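Local coordinates for protein saframycin Mx1 synthetase B (Legionella pneumophila subsp. pneumophila, PDB 3KXW) that belongs to the AMP-binding enzymes of the ANL clan and holds 5'-O-[(S)-(dodecanoyloxy)(hydroxy)phosphoryl]adenosine in a pocket of its fold, at residues S376-Q381 with E448-V453; N197-S202 with A332-T337; F323-G328 with K372-G377. All coordinates share one frame; numbering follows the deposited sequence.

Contact 1 (S376-Q381 with E448-V453); sequences SGNPIQ and ENELYV. With 1ZZ (5'-O-[(S)-(dodecanoyloxy)(hydroxy)phosphoryl]adenosine), chain B.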
loop_
_atom_site.group_PDB
_atom_site.type_symbol
_atom_site.label_atom_id
_atom_site.label_comp_id
_atom_site.label_asym_id
_atom_site.label_seq_id
_atom_site.Cartn_x
_atom_site.Cartn_y
_atom_site.Cartn_z
ATOM N N SER A 376 12.831 9.182 -7.514
ATOM C CA SER A 376 11.569 8.492 -7.782
ATOM C C SER A 376 11.171 8.556 -9.266
ATOM O O SER A 376 10.067 8.144 -9.630
ATOM C CB SER A 376 10.423 9.017 -6.887
ATOM O OG SER A 376 10.616 8.625 -5.535
ATOM N N GLY A 377 12.056 9.052 -10.123
ATOM C CA GLY A 377 11.814 8.952 -11.558
ATOM C C GLY A 377 11.282 10.224 -12.211
ATOM O O GLY A 377 11.246 11.285 -11.601
ATOM N N ASN A 378 10.879 10.124 -13.470
ATOM C CA ASN A 378 10.430 11.293 -14.196
ATOM C C ASN A 378 8.960 11.521 -13.925
ATOM O O ASN A 378 8.247 10.558 -13.716
ATOM C CB ASN A 378 10.577 11.033 -15.699
ATOM C CG ASN A 378 11.999 10.784 -16.105
ATOM O OD1 ASN A 378 12.841 11.682 -16.058
ATOM N ND2 ASN A 378 12.287 9.557 -16.487
ATOM N N PRO A 379 8.493 12.785 -13.996
ATOM C CA PRO A 379 7.046 13.026 -13.891
ATOM C C PRO A 379 6.281 12.315 -14.998
ATOM O O PRO A 379 6.569 12.525 -16.181
ATOM C CB PRO A 379 6.931 14.538 -14.068
ATOM C CG PRO A 379 8.259 15.086 -13.579
ATOM C CD PRO A 379 9.270 14.041 -14.017
ATOM N N ILE A 380 5.324 11.471 -14.623
ATOM C CA ILE A 380 4.436 10.830 -15.580
ATOM C C ILE A 380 3.127 11.602 -15.596
ATOM O O ILE A 380 2.586 11.861 -16.664
ATOM C CB ILE A 380 4.214 9.363 -15.208
ATOM C CG1 ILE A 380 5.537 8.602 -15.334
ATOM C CG2 ILE A 380 3.101 8.733 -16.072
ATOM C CD1 ILE A 380 5.565 7.274 -14.610
ATOM N N GLN A 381 2.612 11.954 -14.411
ATOM C CA GLN A 381 1.626 13.010 -14.298
ATOM C C GLN A 381 2.412 14.307 -14.217
ATOM O O GLN A 381 3.572 14.286 -13.844
ATOM C CB GLN A 381 0.765 12.842 -13.043
ATOM C CG GLN A 381 0.032 11.496 -13.010
ATOM C CD GLN A 381 -1.042 11.428 -11.935
ATOM O OE1 GLN A 381 -1.787 12.393 -11.700
ATOM N NE2 GLN A 381 -1.118 10.290 -11.270
ATOM N N GLU A 448 17.122 17.724 -12.917
ATOM C CA GLU A 448 17.247 17.107 -14.248
ATOM C C GLU A 448 16.038 16.225 -14.568
ATOM O O GLU A 448 16.152 15.074 -15.036
ATOM C CB GLU A 448 18.562 16.351 -14.349
ATOM C CG GLU A 448 19.699 17.257 -13.895
ATOM C CD GLU A 448 21.072 16.725 -14.202
ATOM O OE1 GLU A 448 21.216 15.513 -14.449
ATOM O OE2 GLU A 448 22.025 17.541 -14.175
ATOM N N ASN A 449 14.880 16.824 -14.313
ATOM C CA ASN A 449 13.568 16.251 -14.559
ATOM C C ASN A 449 13.315 14.947 -13.829
ATOM O O ASN A 449 12.556 14.103 -14.303
ATOM C CB ASN A 449 13.280 16.109 -16.054
ATOM C CG ASN A 449 11.782 15.957 -16.343
ATOM O OD1 ASN A 449 10.941 16.637 -15.740
ATOM N ND2 ASN A 449 11.448 15.065 -17.261
ATOM N N GLU A 450 13.958 14.771 -12.679
ATOM C CA GLU A 450 13.604 13.647 -11.827
ATOM C C GLU A 450 13.226 14.119 -10.439
ATOM O O GLU A 450 13.786 15.096 -9.923
ATOM C CB GLU A 450 14.712 12.603 -11.814
ATOM C CG GLU A 450 14.901 12.030 -13.219
ATOM C CD GLU A 450 15.686 10.758 -13.264
ATOM O OE1 GLU A 450 15.797 10.089 -12.225
ATOM O OE2 GLU A 450 16.165 10.416 -14.359
ATOM N N LEU A 451 12.268 13.422 -9.836
ATOM C CA LEU A 451 11.714 13.868 -8.569
ATOM C C LEU A 451 12.421 13.164 -7.424
ATOM O O LEU A 451 12.479 11.933 -7.387
ATOM C CB LEU A 451 10.207 13.570 -8.518
ATOM C CG LEU A 451 9.589 13.884 -7.155
ATOM C CD1 LEU A 451 9.582 15.394 -6.908
ATOM C CD2 LEU A 451 8.184 13.318 -7.082
ATOM N N TYR A 452 12.930 13.963 -6.488
ATOM C CA TYR A 452 13.547 13.490 -5.265
ATOM C C TYR A 452 12.639 13.857 -4.097
ATOM O O TYR A 452 12.483 15.026 -3.769
ATOM C CB TYR A 452 14.953 14.088 -5.114
ATOM C CG TYR A 452 15.888 13.535 -6.169
ATOM C CD1 TYR A 452 16.718 12.467 -5.889
ATOM C CD2 TYR A 452 15.904 14.062 -7.457
ATOM C CE1 TYR A 452 17.563 11.950 -6.854
ATOM C CE2 TYR A 452 16.741 13.542 -8.437
ATOM C CZ TYR A 452 17.557 12.479 -8.120
ATOM O OH TYR A 452 18.402 11.946 -9.075
ATOM N N VAL A 453 11.979 12.855 -3.520
ATOM C CA VAL A 453 11.097 13.088 -2.378
ATOM C C VAL A 453 11.935 13.229 -1.099
ATOM O O VAL A 453 12.788 12.397 -0.808
ATOM C CB VAL A 453 10.050 11.957 -2.236
ATOM C CG1 VAL A 453 9.127 12.214 -1.039
ATOM C CG2 VAL A 453 9.255 11.810 -3.516
HETATM P P 1ZZ B . -1.024 6.203 -0.410
HETATM C C1 1ZZ B . 2.220 -2.688 -11.566
HETATM N N1 1ZZ B . 5.170 7.883 -0.764
HETATM O O1 1ZZ B . 1.676 4.795 -1.571
HETATM C C2 1ZZ B . 2.640 -1.929 -10.300
HETATM N N2 1ZZ B . 5.781 6.941 -2.697
HETATM O O2 1ZZ B . -0.584 5.385 -1.790
HETATM C C3 1ZZ B . 2.636 -0.409 -10.512
HETATM N N3 1ZZ B . 7.523 8.806 -0.063
HETATM O O3 1ZZ B . -2.100 7.118 -0.730
HETATM C C4 1ZZ B . 2.623 0.330 -9.166
HETATM N N4 1ZZ B . 9.210 8.232 -1.686
HETATM O O4 1ZZ B . -1.501 5.114 0.682
HETATM C C5 1ZZ B . 3.062 1.798 -9.285
HETATM N N5 1ZZ B . 8.810 7.107 -3.694
HETATM O O5 1ZZ B . 0.273 7.019 0.247
HETATM C C6 1ZZ B . 3.132 2.395 -7.872
HETATM O O6 1ZZ B . 3.046 7.597 0.486
HETATM C C7 1ZZ B . 3.690 3.813 -7.594
HETATM O O7 1ZZ B . 3.945 10.280 1.170
HETATM C C8 1ZZ B . 3.860 4.288 -6.138
HETATM O O8 1ZZ B . 1.972 10.776 -0.242
HETATM C C9 1ZZ B . 2.511 4.812 -5.619
HETATM C C10 1ZZ B . 2.312 4.657 -4.093
HETATM C C11 1ZZ B . 0.823 4.963 -3.765
HETATM C C12 1ZZ B . 0.736 5.493 -2.322
HETATM C C13 1ZZ B . 1.035 7.920 -0.528
HETATM C C14 1ZZ B . 2.081 8.441 0.241
HETATM C C15 1ZZ B . 2.755 9.705 -0.406
HETATM C C16 1ZZ B . 3.940 9.788 0.170
HETATM C C17 1ZZ B . 4.308 8.385 0.210
HETATM C C18 1ZZ B . 4.765 7.137 -1.943
HETATM C C19 1ZZ B . 6.958 7.539 -1.999
HETATM C C20 1ZZ B . 6.576 8.125 -0.903
HETATM C C21 1ZZ B . 8.789 8.828 -0.402
HETATM C C22 1ZZ B . 8.409 7.652 -2.421
HETATM O O HOH W 1 12.550 9.972 -4.118
#

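Contact 2 (N197-S202 with A332-T337); sequences NKIFTS and ATLLVT. With 1ZZ (5'-O-[(S)-(dodecanoyloxy)(hydroxy)phosphoryl]adenosine), chain B.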
loop_
_atom_site.group_PDB
_atom_site.type_symbol
_atom_site.label_atom_id
_atom_site.label_comp_id
_atom_site.label_asym_id
_atom_site.label_seq_id
_atom_site.Cartn_x
_atom_site.Cartn_y
_atom_site.Cartn_z
ATOM N N ASN A 197 -3.553 3.152 -17.846
ATOM C CA ASN A 197 -2.791 3.335 -19.079
ATOM C C ASN A 197 -1.387 3.864 -18.794
ATOM O O ASN A 197 -0.405 3.449 -19.421
ATOM C CB ASN A 197 -3.508 4.308 -20.018
ATOM C CG ASN A 197 -2.675 4.627 -21.259
ATOM O OD1 ASN A 197 -2.352 3.733 -22.043
ATOM N ND2 ASN A 197 -2.327 5.897 -21.433
ATOM N N LYS A 198 -1.295 4.792 -17.856
ATOM C CA LYS A 198 -0.000 5.331 -17.488
ATOM C C LYS A 198 0.900 4.236 -16.899
ATOM O O LYS A 198 2.088 4.173 -17.210
ATOM C CB LYS A 198 -0.152 6.486 -16.505
ATOM C CG LYS A 198 -0.567 7.785 -17.170
ATOM C CD LYS A 198 -0.978 8.803 -16.110
ATOM C CE LYS A 198 -1.012 10.220 -16.675
ATOM N NZ LYS A 198 -1.980 10.419 -17.783
ATOM N N ILE A 199 0.324 3.371 -16.072
ATOM C CA ILE A 199 1.066 2.254 -15.479
ATOM C C ILE A 199 1.509 1.236 -16.538
ATOM O O ILE A 199 2.689 0.852 -16.603
ATOM C CB ILE A 199 0.221 1.539 -14.387
ATOM C CG1 ILE A 199 -0.131 2.525 -13.260
ATOM C CG2 ILE A 199 0.940 0.297 -13.845
ATOM C CD1 ILE A 199 -1.161 1.990 -12.255
ATOM N N PHE A 200 0.567 0.785 -17.360
ATOM C CA PHE A 200 0.883 -0.180 -18.420
ATOM C C PHE A 200 1.998 0.350 -19.316
ATOM O O PHE A 200 2.925 -0.383 -19.707
ATOM C CB PHE A 200 -0.373 -0.497 -19.246
ATOM C CG PHE A 200 -0.196 -1.611 -20.236
ATOM C CD1 PHE A 200 -0.569 -2.911 -19.911
ATOM C CD2 PHE A 200 0.325 -1.362 -21.498
ATOM C CE1 PHE A 200 -0.416 -3.948 -20.831
ATOM C CE2 PHE A 200 0.478 -2.394 -22.424
ATOM C CZ PHE A 200 0.096 -3.680 -22.092
ATOM N N THR A 201 1.915 1.632 -19.628
ATOM C CA THR A 201 2.861 2.242 -20.548
ATOM C C THR A 201 4.210 2.467 -19.909
ATOM O O THR A 201 5.243 2.094 -20.478
ATOM C CB THR A 201 2.340 3.579 -21.051
ATOM O OG1 THR A 201 1.199 3.340 -21.870
ATOM C CG2 THR A 201 3.398 4.278 -21.866
ATOM N N SER A 202 4.196 3.075 -18.726
ATOM C CA SER A 202 5.433 3.460 -18.042
ATOM C C SER A 202 6.247 2.223 -17.637
ATOM O O SER A 202 7.474 2.259 -17.668
ATOM C CB SER A 202 5.131 4.356 -16.830
ATOM O OG SER A 202 4.534 5.585 -17.238
ATOM N N ALA A 332 -4.037 10.838 -6.460
ATOM C CA ALA A 332 -3.723 10.901 -7.883
ATOM C C ALA A 332 -3.934 9.538 -8.547
ATOM O O ALA A 332 -3.310 9.217 -9.564
ATOM C CB ALA A 332 -2.309 11.394 -8.101
ATOM N N THR A 333 -4.860 8.771 -7.971
ATOM C CA THR A 333 -5.169 7.411 -8.368
ATOM C C THR A 333 -4.047 6.472 -7.974
ATOM O O THR A 333 -4.221 5.645 -7.091
ATOM C CB THR A 333 -5.557 7.292 -9.873
ATOM O OG1 THR A 333 -6.698 8.121 -10.119
ATOM C CG2 THR A 333 -5.933 5.902 -10.197
ATOM N N LEU A 334 -2.879 6.613 -8.597
ATOM C CA LEU A 334 -1.732 5.859 -8.105
ATOM C C LEU A 334 -0.435 6.457 -8.592
ATOM O O LEU A 334 0.203 7.204 -7.866
ATOM C CB LEU A 334 -1.809 4.384 -8.498
ATOM C CG LEU A 334 -0.709 3.504 -7.876
ATOM C CD1 LEU A 334 -0.899 3.382 -6.368
ATOM C CD2 LEU A 334 -0.732 2.135 -8.545
ATOM N N LEU A 335 -0.044 6.134 -9.816
ATOM C CA LEU A 335 1.336 6.404 -10.258
ATOM C C LEU A 335 1.533 7.838 -10.724
ATOM O O LEU A 335 0.824 8.282 -11.624
ATOM C CB LEU A 335 1.709 5.429 -11.385
ATOM C CG LEU A 335 3.074 5.592 -12.042
ATOM C CD1 LEU A 335 4.228 5.317 -11.030
ATOM C CD2 LEU A 335 3.163 4.681 -13.273
ATOM N N VAL A 336 2.524 8.531 -10.145
ATOM C CA VAL A 336 2.826 9.940 -10.460
ATOM C C VAL A 336 4.190 10.090 -11.125
ATOM O O VAL A 336 4.304 10.773 -12.142
ATOM C CB VAL A 336 2.751 10.838 -9.194
ATOM C CG1 VAL A 336 3.216 12.294 -9.471
ATOM C CG2 VAL A 336 1.324 10.839 -8.668
ATOM N N THR A 337 5.214 9.446 -10.563
ATOM C CA THR A 337 6.549 9.469 -11.175
ATOM C C THR A 337 7.175 8.081 -11.232
ATOM O O THR A 337 6.904 7.243 -10.388
ATOM C CB THR A 337 7.550 10.415 -10.420
ATOM O OG1 THR A 337 7.895 9.867 -9.140
ATOM C CG2 THR A 337 6.955 11.782 -10.213
HETATM P P 1ZZ B . -1.024 6.203 -0.410
HETATM C C1 1ZZ B . 2.220 -2.688 -11.566
HETATM N N1 1ZZ B . 5.170 7.883 -0.764
HETATM O O1 1ZZ B . 1.676 4.795 -1.571
HETATM C C2 1ZZ B . 2.640 -1.929 -10.300
HETATM N N2 1ZZ B . 5.781 6.941 -2.697
HETATM O O2 1ZZ B . -0.584 5.385 -1.790
HETATM C C3 1ZZ B . 2.636 -0.409 -10.512
HETATM N N3 1ZZ B . 7.523 8.806 -0.063
HETATM O O3 1ZZ B . -2.100 7.118 -0.730
HETATM C C4 1ZZ B . 2.623 0.330 -9.166
HETATM N N4 1ZZ B . 9.210 8.232 -1.686
HETATM O O4 1ZZ B . -1.501 5.114 0.682
HETATM C C5 1ZZ B . 3.062 1.798 -9.285
HETATM N N5 1ZZ B . 8.810 7.107 -3.694
HETATM O O5 1ZZ B . 0.273 7.019 0.247
HETATM C C6 1ZZ B . 3.132 2.395 -7.872
HETATM O O6 1ZZ B . 3.046 7.597 0.486
HETATM C C7 1ZZ B . 3.690 3.813 -7.594
HETATM O O7 1ZZ B . 3.945 10.280 1.170
HETATM C C8 1ZZ B . 3.860 4.288 -6.138
HETATM O O8 1ZZ B . 1.972 10.776 -0.242
HETATM C C9 1ZZ B . 2.511 4.812 -5.619
HETATM C C10 1ZZ B . 2.312 4.657 -4.093
HETATM C C11 1ZZ B . 0.823 4.963 -3.765
HETATM C C12 1ZZ B . 0.736 5.493 -2.322
HETATM C C13 1ZZ B . 1.035 7.920 -0.528
HETATM C C14 1ZZ B . 2.081 8.441 0.241
HETATM C C15 1ZZ B . 2.755 9.705 -0.406
HETATM C C16 1ZZ B . 3.940 9.788 0.170
HETATM C C17 1ZZ B . 4.308 8.385 0.210
HETATM C C18 1ZZ B . 4.765 7.137 -1.943
HETATM C C19 1ZZ B . 6.958 7.539 -1.999
HETATM C C20 1ZZ B . 6.576 8.125 -0.903
HETATM C C21 1ZZ B . 8.789 8.828 -0.402
HETATM C C22 1ZZ B . 8.409 7.652 -2.421
#

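Contact 3 (F323-G328 with K372-G377); sequences FYPCYG and KLVSSG. With 1ZZ (5'-O-[(S)-(dodecanoyloxy)(hydroxy)phosphoryl]adenosine), chain B.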
loop_
_atom_site.group_PDB
_atom_site.type_symbol
_atom_site.label_atom_id
_atom_site.label_comp_id
_atom_site.label_asym_id
_atom_site.label_seq_id
_atom_site.Cartn_x
_atom_site.Cartn_y
_atom_site.Cartn_z
ATOM N N PHE A 323 15.492 -2.716 -10.270
ATOM C CA PHE A 323 14.844 -1.893 -9.248
ATOM C C PHE A 323 14.261 -0.659 -9.875
ATOM O O PHE A 323 14.938 0.010 -10.662
ATOM C CB PHE A 323 15.823 -1.479 -8.150
ATOM C CG PHE A 323 15.873 -2.429 -6.994
ATOM C CD1 PHE A 323 14.727 -2.711 -6.258
ATOM C CD2 PHE A 323 17.065 -3.014 -6.603
ATOM C CE1 PHE A 323 14.785 -3.560 -5.165
ATOM C CE2 PHE A 323 17.116 -3.875 -5.536
ATOM C CZ PHE A 323 15.970 -4.134 -4.798
ATOM N N TYR A 324 13.010 -0.353 -9.514
ATOM C CA TYR A 324 12.263 0.718 -10.160
ATOM C C TYR A 324 11.563 1.551 -9.099
ATOM O O TYR A 324 10.406 1.279 -8.770
ATOM C CB TYR A 324 11.221 0.132 -11.119
ATOM C CG TYR A 324 10.520 1.152 -11.989
ATOM C CD1 TYR A 324 11.054 1.538 -13.203
ATOM C CD2 TYR A 324 9.316 1.724 -11.590
ATOM C CE1 TYR A 324 10.411 2.461 -14.020
ATOM C CE2 TYR A 324 8.657 2.662 -12.404
ATOM C CZ TYR A 324 9.222 3.030 -13.613
ATOM O OH TYR A 324 8.584 3.959 -14.403
ATOM N N PRO A 325 12.271 2.558 -8.556
ATOM C CA PRO A 325 11.667 3.500 -7.611
ATOM C C PRO A 325 10.529 4.232 -8.300
ATOM O O PRO A 325 10.622 4.533 -9.485
ATOM C CB PRO A 325 12.812 4.468 -7.287
ATOM C CG PRO A 325 14.056 3.690 -7.582
ATOM C CD PRO A 325 13.708 2.807 -8.750
ATOM N N CYS A 326 9.452 4.500 -7.573
ATOM C CA CYS A 326 8.340 5.256 -8.153
ATOM C C CYS A 326 7.609 5.965 -7.034
ATOM O O CYS A 326 7.711 5.567 -5.869
ATOM C CB CYS A 326 7.371 4.330 -8.929
ATOM S SG CYS A 326 6.921 2.787 -8.117
ATOM N N TYR A 327 6.850 6.993 -7.389
ATOM C CA TYR A 327 6.149 7.800 -6.391
ATOM C C TYR A 327 4.690 7.961 -6.813
ATOM O O TYR A 327 4.386 8.006 -7.993
ATOM C CB TYR A 327 6.811 9.177 -6.282
ATOM C CG TYR A 327 5.939 10.236 -5.613
ATOM C CD1 TYR A 327 5.853 10.324 -4.232
ATOM C CD2 TYR A 327 5.206 11.142 -6.371
ATOM C CE1 TYR A 327 5.064 11.296 -3.610
ATOM C CE2 TYR A 327 4.417 12.105 -5.749
ATOM C CZ TYR A 327 4.363 12.184 -4.387
ATOM O OH TYR A 327 3.570 13.152 -3.801
ATOM N N GLY A 328 3.800 8.010 -5.840
ATOM C CA GLY A 328 2.401 8.289 -6.121
ATOM C C GLY A 328 1.586 8.325 -4.844
ATOM O O GLY A 328 2.128 8.174 -3.743
ATOM N N LYS A 372 22.512 9.890 0.788
ATOM C CA LYS A 372 22.048 9.722 -0.576
ATOM C C LYS A 372 20.525 9.726 -0.620
ATOM O O LYS A 372 19.874 9.126 0.237
ATOM C CB LYS A 372 22.566 8.414 -1.165
ATOM C CG LYS A 372 24.081 8.334 -1.389
ATOM C CD LYS A 372 24.384 7.437 -2.576
ATOM C CE LYS A 372 25.705 6.710 -2.412
ATOM N NZ LYS A 372 25.911 5.736 -3.538
ATOM N N LEU A 373 19.967 10.405 -1.618
ATOM C CA LEU A 373 18.548 10.328 -1.894
ATOM C C LEU A 373 18.386 9.597 -3.211
ATOM O O LEU A 373 19.214 9.758 -4.118
ATOM C CB LEU A 373 17.919 11.713 -1.997
ATOM C CG LEU A 373 17.868 12.573 -0.736
ATOM C CD1 LEU A 373 17.162 13.882 -1.041
ATOM C CD2 LEU A 373 17.187 11.838 0.419
ATOM N N VAL A 374 17.328 8.797 -3.310
ATOM C CA VAL A 374 17.053 8.028 -4.507
ATOM C C VAL A 374 16.041 8.777 -5.342
ATOM O O VAL A 374 15.070 9.314 -4.809
ATOM C CB VAL A 374 16.463 6.650 -4.173
ATOM C CG1 VAL A 374 16.087 5.913 -5.448
ATOM C CG2 VAL A 374 17.464 5.817 -3.340
ATOM N N SER A 375 16.258 8.811 -6.648
ATOM C CA SER A 375 15.268 9.384 -7.547
ATOM C C SER A 375 13.992 8.536 -7.599
ATOM O O SER A 375 14.076 7.329 -7.744
ATOM C CB SER A 375 15.821 9.473 -8.960
ATOM O OG SER A 375 14.814 9.905 -9.852
ATOM N N SER A 376 12.831 9.182 -7.514
ATOM C CA SER A 376 11.569 8.492 -7.782
ATOM C C SER A 376 11.171 8.556 -9.266
ATOM O O SER A 376 10.067 8.144 -9.630
ATOM C CB SER A 376 10.423 9.017 -6.887
ATOM O OG SER A 376 10.616 8.625 -5.535
ATOM N N GLY A 377 12.056 9.052 -10.123
ATOM C CA GLY A 377 11.814 8.952 -11.558
ATOM C C GLY A 377 11.282 10.224 -12.211
ATOM O O GLY A 377 11.246 11.285 -11.601
HETATM P P 1ZZ B . -1.024 6.203 -0.410
HETATM C C1 1ZZ B . 2.220 -2.688 -11.566
HETATM N N1 1ZZ B . 5.170 7.883 -0.764
HETATM O O1 1ZZ B . 1.676 4.795 -1.571
HETATM C C2 1ZZ B . 2.640 -1.929 -10.300
HETATM N N2 1ZZ B . 5.781 6.941 -2.697
HETATM O O2 1ZZ B . -0.584 5.385 -1.790
HETATM C C3 1ZZ B . 2.636 -0.409 -10.512
HETATM N N3 1ZZ B . 7.523 8.806 -0.063
HETATM O O3 1ZZ B . -2.100 7.118 -0.730
HETATM C C4 1ZZ B . 2.623 0.330 -9.166
HETATM N N4 1ZZ B . 9.210 8.232 -1.686
HETATM O O4 1ZZ B . -1.501 5.114 0.682
HETATM C C5 1ZZ B . 3.062 1.798 -9.285
HETATM N N5 1ZZ B . 8.810 7.107 -3.694
HETATM O O5 1ZZ B . 0.273 7.019 0.247
HETATM C C6 1ZZ B . 3.132 2.395 -7.872
HETATM O O6 1ZZ B . 3.046 7.597 0.486
HETATM C C7 1ZZ B . 3.690 3.813 -7.594
HETATM O O7 1ZZ B . 3.945 10.280 1.170
HETATM C C8 1ZZ B . 3.860 4.288 -6.138
HETATM O O8 1ZZ B . 1.972 10.776 -0.242
HETATM C C9 1ZZ B . 2.511 4.812 -5.619
HETATM C C10 1ZZ B . 2.312 4.657 -4.093
HETATM C C11 1ZZ B . 0.823 4.963 -3.765
HETATM C C12 1ZZ B . 0.736 5.493 -2.322
HETATM C C13 1ZZ B . 1.035 7.920 -0.528
HETATM C C14 1ZZ B . 2.081 8.441 0.241
HETATM C C15 1ZZ B . 2.755 9.705 -0.406
HETATM C C16 1ZZ B . 3.940 9.788 0.170
HETATM C C17 1ZZ B . 4.308 8.385 0.210
HETATM C C18 1ZZ B . 4.765 7.137 -1.943
HETATM C C19 1ZZ B . 6.958 7.539 -1.999
HETATM C C20 1ZZ B . 6.576 8.125 -0.903
HETATM C C21 1ZZ B . 8.789 8.828 -0.402
HETATM C C22 1ZZ B . 8.409 7.652 -2.421
#

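Contact 1 (S376-Q381 with E448-V453)
The backbone N of Ser-376 donates to Leu-451 O over 2.8 Å, and the N of Leu-451 returns a bond to Gly-377 O at 3.0 Å. Both are close to straight, the first with an N-H...O angle of 159°. Gly-377 O is touched a second time by a CA-H...O contact from Glu-450 CA. The side chain of Ser-376 starts toward strand 450-456: its CB lies 3.6 Å from Leu-451 O, and its OG, set beside its own backbone N (chi1 -70°), meets the adenine amine N5 of 1ZZ at 3.0 Å in a weak hydrogen bond. The same OG joins a water at 2.8 Å that accepts from Val-453 N. Ser-376 and Gly-377 meet strand 450-456, the directions of the touching parts 133° apart, at the adenine end of the ligand pocket of an AMP-binding fold, where Val-453 CG1 packs 3.5 Å from C21 of 1ZZ. At the outer end, Pro-379 meets Asn-449 with the CD corner of its ring, CD lying 3.3 Å from Asn-449 O. The extended Glu-450 passes Gly-377 O with its CB; at its carboxylate, OE1 is hydrogen-bonded to Ser-375 OG and OE2 forms a salt bridge with Lys-346 NZ.

Contact 2 (N197-S202 with A332-T337)
Ile-199, Leu-334 and Leu-335 each touch both the other segment and the alkyl chain of 1ZZ, so the ligand is a third member of this apolar contact. In Ile-199 the ethyl arm turns to the leucines: CG1 lies 3.9 Å from Leu-335 CB, and CD1 reaches Leu-334 CD2 at 3.7 Å, the two side chains crossing at about a right angle. The methyl CG2, placed anti to the backbone N by a chi1 of -60°, faces C3 of 1ZZ at 3.8 Å. Leu-334 CD2 lies against both Ile-199 CD1 and the alkyl chain, while its CD1 packs 3.5 Å from C11 of 1ZZ. Leu-335 divides its branches as Ile-199 does: CD2 settles against the helix backbone, 3.9 Å from Ile-199 CA, while CD1 packs 3.8 Å from C7 of 1ZZ. Beside it, Ser-202 presents CB to Leu-335 CD2, while its OG turns back to donate to Lys-198 O over 2.8 Å. That carbonyl also accepts from Ser-202 N, the two donors coming from opposite faces of its plane, so the hydroxyl is satisfied inside the helix. The contact is buried and forms part of the wall of the ligand pocket. Strand 335-337 runs at 52° to the helix segment, their axes 9.1 Å apart at closest approach. On the strand's flanks lie strands 323-328 and 378-379, and opposite Tyr-327 the residues Val-336 and Thr-337 make a classic beta bulge. Helix 220-233 touches both Ile-199, through Thr-229, and Leu-334, through Asp-220.

Contact 3 (F323-G328 with K372-G377)
Strand 323-328 and the end of segment 372-377 come nearest at Cys-326 and Ser-376, whose CA atoms are 4.6 Å apart, without any backbone hydrogen bond between them. At Ser-375 the chain makes an ST turn, Gly-377 N donating to Ser-375 OG at 2.9 Å; that hydroxyl is also bonded to Glu-450. Pro-325 and Ser-376 carry most of the contact. The proline CB lies 3.2 Å from Ser-375 O, and its CG meets Val-374 CG1 at 3.7 Å, the side chains of Pro-325 and Val-374 crossing at about a right angle. Val-374 brings this methyl forward by setting it anti to the backbone N (chi1 176°). Further along, Tyr-327 CB packs 3.7 Å from Ser-376 CB, and the ring leads away from segment 372-377 past the adenine, its CD1 3.7 Å from N2 of 1ZZ at an oblique inclination. Its OH is hydrogen-bonded to Asp-442, which also binds 1ZZ. The carbonyl of Cys-326 takes a hydrogen bond from the adenine amine N5 of 1ZZ, 2.9 Å from N5 to O and with an angle of 150° at the hydrogen. The thiol of Cys-326 goes elsewhere: SG lies 3.4 Å from C7 of the alkyl chain of 1ZZ. Cys-326 therefore meets the adenine through its backbone and the alkyl chain through its side chain. Strand 323-328 runs between strands 293-296 and 335-338 of a mixed sheet; strand 450-456 touches Tyr-327 and Ser-375, and strand 347-350 pairs antiparallel with 371-374.

Overall arrangement
All three contacts touch 1ZZ; contact 1 lies on the same side of the chain's centre as contact 2 and as contact 3. Contacts 1 and 3 lie about 8 Å apart between centres and share Ser-376 and Gly-377; contact 2 is about 13 Å from contact 1 and 14 Å from contact 3. Strands 323-328, 335-338 and 378-379 lie side by side in one mixed sheet, strand 335-338 in the middle, so each contact reaches this sheet. Along the chain, contact 2 closes before contact 1 opens, whereas the segments of contacts 2 and 3 alternate. Thr-337 ties contact 2 to the shared Ser-376 through a probable hydrogen bond. Residues distant in sequence thereby line one pocket, from its adenine end to its alkyl chain.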